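Local coordinates for putative NAD(P)H-dependent FMN-containing oxidoreductase YwqN (Bacillus subtilis, PDB 1RLI), which probably acts as an FMN-containing, NADPH-dependent oxidoreductase of the SsuE family, at residues I69-I81 with F109-V123. Numbering follows the deposited sequence.
Sequences ILQCHILIFATPI and FKQQMSVKQAYVIAV
K116 runs nearly straight through CD and bends only at its end (chi4 -61°), which brings NZ to the carbonyls of L70, at the end of helix 62-70, and C72, in the turn after it. K116 NZ donates to C72 O at 2.7 Å and to L70 O at 2.9 Å, both from above the carbonyl planes, with a weak third bond to I69 O. K116 CD rests on L75 CD1 (3.9 Å), so the aliphatic part packs while the ammonium is gripped. Cutting K116 back to an alanine would take away the ammonium, and is likely to leave the carbonyls of L70 and C72 without this donor and open a gap beside L75. Next to the lysine, L70 CD2 reaches F109 CD1 at 4.0 Å, and M113, bent at chi2 and chi3, touches I69 CG2 through SD and L75 CD1 through CE.

Beyond H73 and K116 the strands run parallel (17° between axes), with eight backbone bonds from Q117 N–H73 O to I81 N–V123 O. I74 CG2 meets Y119 CE2 (3.8 Å) and I76 CG2 meets I121 CD1 (3.8 Å) on one face; on the other, the F77 ring turns its edge to Y119 O. Strands 6-10 and 149-157 flank the pair, as expected inside a flavodoxin-like sheet. H73, with K5, binds a platinum ion. The buried ammonium, held by carbonyls of the helix end and the following loop, is likely to be stabilised in its charged form by their dipoles.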
# COMPACT_ATOMS: atom_id res chain seq x y z
N ILE D 69 -27.08 -10.83 -5.19
CA ILE D 69 -26.27 -9.66 -4.87
C ILE D 69 -26.90 -8.38 -5.39
O ILE D 69 -26.85 -7.33 -4.73
CB ILE D 69 -24.86 -9.78 -5.50
CG1 ILE D 69 -23.99 -10.66 -4.62
CG2 ILE D 69 -24.25 -8.39 -5.70
CD1 ILE D 69 -22.63 -10.97 -5.24
N LEU D 70 -27.47 -8.45 -6.58
CA LEU D 70 -28.06 -7.26 -7.17
C LEU D 70 -29.22 -6.71 -6.37
O LEU D 70 -29.52 -5.52 -6.45
CB LEU D 70 -28.45 -7.53 -8.63
CG LEU D 70 -27.18 -7.63 -9.49
CD1 LEU D 70 -27.52 -8.06 -10.93
CD2 LEU D 70 -26.47 -6.28 -9.49
N GLN D 71 -29.87 -7.56 -5.59
CA GLN D 71 -31.00 -7.11 -4.77
C GLN D 71 -30.58 -6.52 -3.43
O GLN D 71 -31.42 -6.01 -2.68
CB GLN D 71 -31.95 -8.28 -4.53
CG GLN D 71 -32.41 -8.98 -5.80
CD GLN D 71 -33.45 -10.05 -5.54
OE1 GLN D 71 -34.57 -9.76 -5.12
NE2 GLN D 71 -33.08 -11.31 -5.79
N CYS D 72 -29.28 -6.55 -3.12
CA CYS D 72 -28.79 -6.05 -1.84
C CYS D 72 -28.03 -4.73 -1.95
O CYS D 72 -27.19 -4.54 -2.84
CB CYS D 72 -27.89 -7.11 -1.18
SG CYS D 72 -28.74 -8.65 -0.82
N HIS D 73 -28.35 -3.81 -1.05
CA HIS D 73 -27.71 -2.50 -1.06
C HIS D 73 -26.34 -2.52 -0.38
O HIS D 73 -25.46 -1.73 -0.72
CB HIS D 73 -28.59 -1.47 -0.35
CG HIS D 73 -28.08 -0.07 -0.44
ND1 HIS D 73 -27.87 0.73 0.67
CD2 HIS D 73 -27.72 0.69 -1.51
CE1 HIS D 73 -27.42 1.91 0.29
NE2 HIS D 73 -27.32 1.91 -1.03
N ILE D 74 -26.19 -3.41 0.59
CA ILE D 74 -24.93 -3.50 1.34
C ILE D 74 -24.30 -4.86 1.07
O ILE D 74 -24.94 -5.90 1.21
CB ILE D 74 -25.17 -3.37 2.86
CG1 ILE D 74 -25.68 -1.96 3.18
CG2 ILE D 74 -23.88 -3.68 3.61
CD1 ILE D 74 -26.19 -1.80 4.63
N LEU D 75 -23.03 -4.84 0.70
CA LEU D 75 -22.34 -6.11 0.43
C LEU D 75 -21.14 -6.26 1.36
O LEU D 75 -20.29 -5.37 1.42
CB LEU D 75 -21.83 -6.16 -1.01
CG LEU D 75 -22.84 -5.95 -2.14
CD1 LEU D 75 -22.11 -6.15 -3.49
CD2 LEU D 75 -24.00 -6.92 -2.00
N ILE D 76 -21.06 -7.40 2.06
CA ILE D 76 -19.94 -7.69 2.95
C ILE D 76 -19.14 -8.85 2.36
O ILE D 76 -19.65 -9.96 2.23
CB ILE D 76 -20.41 -8.06 4.38
CG1 ILE D 76 -21.17 -6.86 4.96
CG2 ILE D 76 -19.21 -8.40 5.26
CD1 ILE D 76 -21.83 -7.11 6.30
N PHE D 77 -17.90 -8.57 1.99
CA PHE D 77 -17.04 -9.60 1.41
C PHE D 77 -16.22 -10.14 2.54
O PHE D 77 -15.44 -9.41 3.14
CB PHE D 77 -16.14 -8.97 0.35
CG PHE D 77 -16.89 -8.51 -0.86
CD1 PHE D 77 -17.05 -9.35 -1.95
CD2 PHE D 77 -17.49 -7.25 -0.89
CE1 PHE D 77 -17.81 -8.94 -3.06
CE2 PHE D 77 -18.23 -6.84 -1.98
CZ PHE D 77 -18.39 -7.69 -3.07
N ALA D 78 -16.40 -11.42 2.85
CA ALA D 78 -15.67 -12.05 3.95
C ALA D 78 -14.71 -13.08 3.41
O ALA D 78 -15.11 -13.98 2.66
CB ALA D 78 -16.67 -12.70 4.91
N THR D 79 -13.45 -12.99 3.80
CA THR D 79 -12.48 -13.94 3.25
C THR D 79 -11.28 -14.24 4.11
O THR D 79 -10.85 -13.41 4.89
CB THR D 79 -11.89 -13.40 1.92
OG1 THR D 79 -10.98 -14.36 1.36
CG2 THR D 79 -11.09 -12.09 2.20
N PRO D 80 -10.74 -15.46 4.00
CA PRO D 80 -9.55 -15.76 4.78
C PRO D 80 -8.43 -15.13 3.95
O PRO D 80 -8.62 -14.87 2.75
CB PRO D 80 -9.49 -17.29 4.76
CG PRO D 80 -10.19 -17.66 3.50
CD PRO D 80 -11.35 -16.68 3.47
N ILE D 81 -7.29 -14.86 4.57
CA ILE D 81 -6.18 -14.29 3.83
C ILE D 81 -5.28 -15.46 3.48
O ILE D 81 -4.70 -16.09 4.36
CB ILE D 81 -5.39 -13.24 4.66
CG1 ILE D 81 -6.31 -12.07 5.07
CG2 ILE D 81 -4.20 -12.70 3.84
CD1 ILE D 81 -5.64 -11.02 5.96
N PHE D 109 -25.65 -3.99 -14.76
CA PHE D 109 -24.72 -4.42 -13.72
C PHE D 109 -23.81 -3.32 -13.18
O PHE D 109 -23.75 -3.10 -11.97
CB PHE D 109 -23.88 -5.59 -14.25
CG PHE D 109 -22.99 -6.22 -13.20
CD1 PHE D 109 -23.54 -6.88 -12.10
CD2 PHE D 109 -21.59 -6.18 -13.33
CE1 PHE D 109 -22.73 -7.47 -11.13
CE2 PHE D 109 -20.77 -6.77 -12.36
CZ PHE D 109 -21.35 -7.42 -11.27
N LYS D 110 -23.09 -2.64 -14.06
CA LYS D 110 -22.18 -1.60 -13.60
C LYS D 110 -22.93 -0.54 -12.79
O LYS D 110 -22.53 -0.22 -11.68
CB LYS D 110 -21.49 -0.92 -14.80
CG LYS D 110 -20.29 -0.08 -14.40
CD LYS D 110 -19.54 0.49 -15.60
CE LYS D 110 -20.28 1.66 -16.23
NZ LYS D 110 -19.44 2.31 -17.29
N GLN D 111 -24.01 -0.00 -13.35
CA GLN D 111 -24.79 1.02 -12.65
C GLN D 111 -25.34 0.51 -11.32
O GLN D 111 -25.23 1.19 -10.29
CB GLN D 111 -25.94 1.51 -13.53
CG GLN D 111 -26.56 2.85 -13.11
CD GLN D 111 -27.23 2.80 -11.75
OE1 GLN D 111 -28.08 1.95 -11.49
NE2 GLN D 111 -26.84 3.73 -10.88
N GLN D 112 -25.92 -0.69 -11.34
CA GLN D 112 -26.47 -1.28 -10.13
C GLN D 112 -25.41 -1.46 -9.04
O GLN D 112 -25.66 -1.18 -7.86
CB GLN D 112 -27.10 -2.65 -10.43
CG GLN D 112 -28.42 -2.60 -11.18
CD GLN D 112 -28.84 -3.97 -11.64
OE1 GLN D 112 -28.15 -4.60 -12.44
NE2 GLN D 112 -29.98 -4.45 -11.14
N MET D 113 -24.22 -1.94 -9.41
CA MET D 113 -23.18 -2.11 -8.41
C MET D 113 -22.68 -0.76 -7.88
O MET D 113 -22.33 -0.64 -6.70
CB MET D 113 -21.99 -2.89 -8.99
CG MET D 113 -22.30 -4.35 -9.33
SD MET D 113 -22.65 -5.41 -7.89
CE MET D 113 -20.98 -5.94 -7.44
N SER D 114 -22.67 0.26 -8.74
CA SER D 114 -22.18 1.58 -8.37
C SER D 114 -22.89 2.28 -7.22
O SER D 114 -22.33 3.20 -6.64
CB SER D 114 -22.16 2.52 -9.59
OG SER D 114 -23.47 3.01 -9.88
N VAL D 115 -24.12 1.88 -6.89
CA VAL D 115 -24.82 2.52 -5.78
C VAL D 115 -24.76 1.67 -4.51
O VAL D 115 -25.36 2.02 -3.49
CB VAL D 115 -26.31 2.86 -6.11
CG1 VAL D 115 -26.37 3.82 -7.28
CG2 VAL D 115 -27.10 1.59 -6.40
N LYS D 116 -24.00 0.58 -4.54
CA LYS D 116 -23.91 -0.28 -3.36
C LYS D 116 -22.78 0.12 -2.42
O LYS D 116 -21.85 0.81 -2.82
CB LYS D 116 -23.73 -1.75 -3.78
CG LYS D 116 -24.89 -2.28 -4.63
CD LYS D 116 -24.77 -3.75 -4.96
CE LYS D 116 -25.86 -4.19 -5.96
NZ LYS D 116 -27.25 -3.99 -5.44
N GLN D 117 -22.89 -0.29 -1.16
CA GLN D 117 -21.89 -0.01 -0.14
C GLN D 117 -21.17 -1.32 0.13
O GLN D 117 -21.82 -2.35 0.31
CB GLN D 117 -22.56 0.48 1.14
CG GLN D 117 -23.31 1.79 0.95
CD GLN D 117 -23.99 2.26 2.20
OE1 GLN D 117 -24.77 1.52 2.81
NE2 GLN D 117 -23.71 3.49 2.61
N ALA D 118 -19.85 -1.27 0.17
CA ALA D 118 -19.06 -2.48 0.39
C ALA D 118 -18.25 -2.45 1.68
O ALA D 118 -17.75 -1.40 2.07
CB ALA D 118 -18.10 -2.68 -0.79
N TYR D 119 -18.11 -3.62 2.30
CA TYR D 119 -17.34 -3.82 3.52
C TYR D 119 -16.52 -5.07 3.32
O TYR D 119 -16.90 -5.94 2.53
CB TYR D 119 -18.23 -4.07 4.74
CG TYR D 119 -19.03 -2.87 5.15
CD1 TYR D 119 -18.60 -2.03 6.18
CD2 TYR D 119 -20.25 -2.58 4.52
CE1 TYR D 119 -19.36 -0.92 6.58
CE2 TYR D 119 -21.02 -1.47 4.91
CZ TYR D 119 -20.57 -0.66 5.94
OH TYR D 119 -21.36 0.41 6.34
N VAL D 120 -15.41 -5.18 4.05
CA VAL D 120 -14.55 -6.36 3.94
C VAL D 120 -14.20 -6.91 5.33
O VAL D 120 -13.90 -6.15 6.24
CB VAL D 120 -13.21 -6.02 3.22
CG1 VAL D 120 -12.25 -7.21 3.30
CG2 VAL D 120 -13.47 -5.64 1.74
N ILE D 121 -14.24 -8.23 5.46
CA ILE D 121 -13.83 -8.90 6.71
C ILE D 121 -12.78 -9.91 6.22
O ILE D 121 -13.09 -10.76 5.39
CB ILE D 121 -14.99 -9.69 7.37
CG1 ILE D 121 -16.06 -8.70 7.87
CG2 ILE D 121 -14.45 -10.51 8.53
CD1 ILE D 121 -17.31 -9.37 8.36
N ALA D 122 -11.55 -9.80 6.72
CA ALA D 122 -10.48 -10.70 6.30
C ALA D 122 -9.73 -11.21 7.53
O ALA D 122 -9.38 -10.44 8.43
CB ALA D 122 -9.51 -9.98 5.35
N VAL D 123 -9.49 -12.51 7.55
CA VAL D 123 -8.82 -13.12 8.68
C VAL D 123 -7.59 -13.86 8.22
O VAL D 123 -7.66 -14.63 7.27
CB VAL D 123 -9.76 -14.12 9.40
CG1 VAL D 123 -9.05 -14.72 10.62
CG2 VAL D 123 -11.04 -13.43 9.81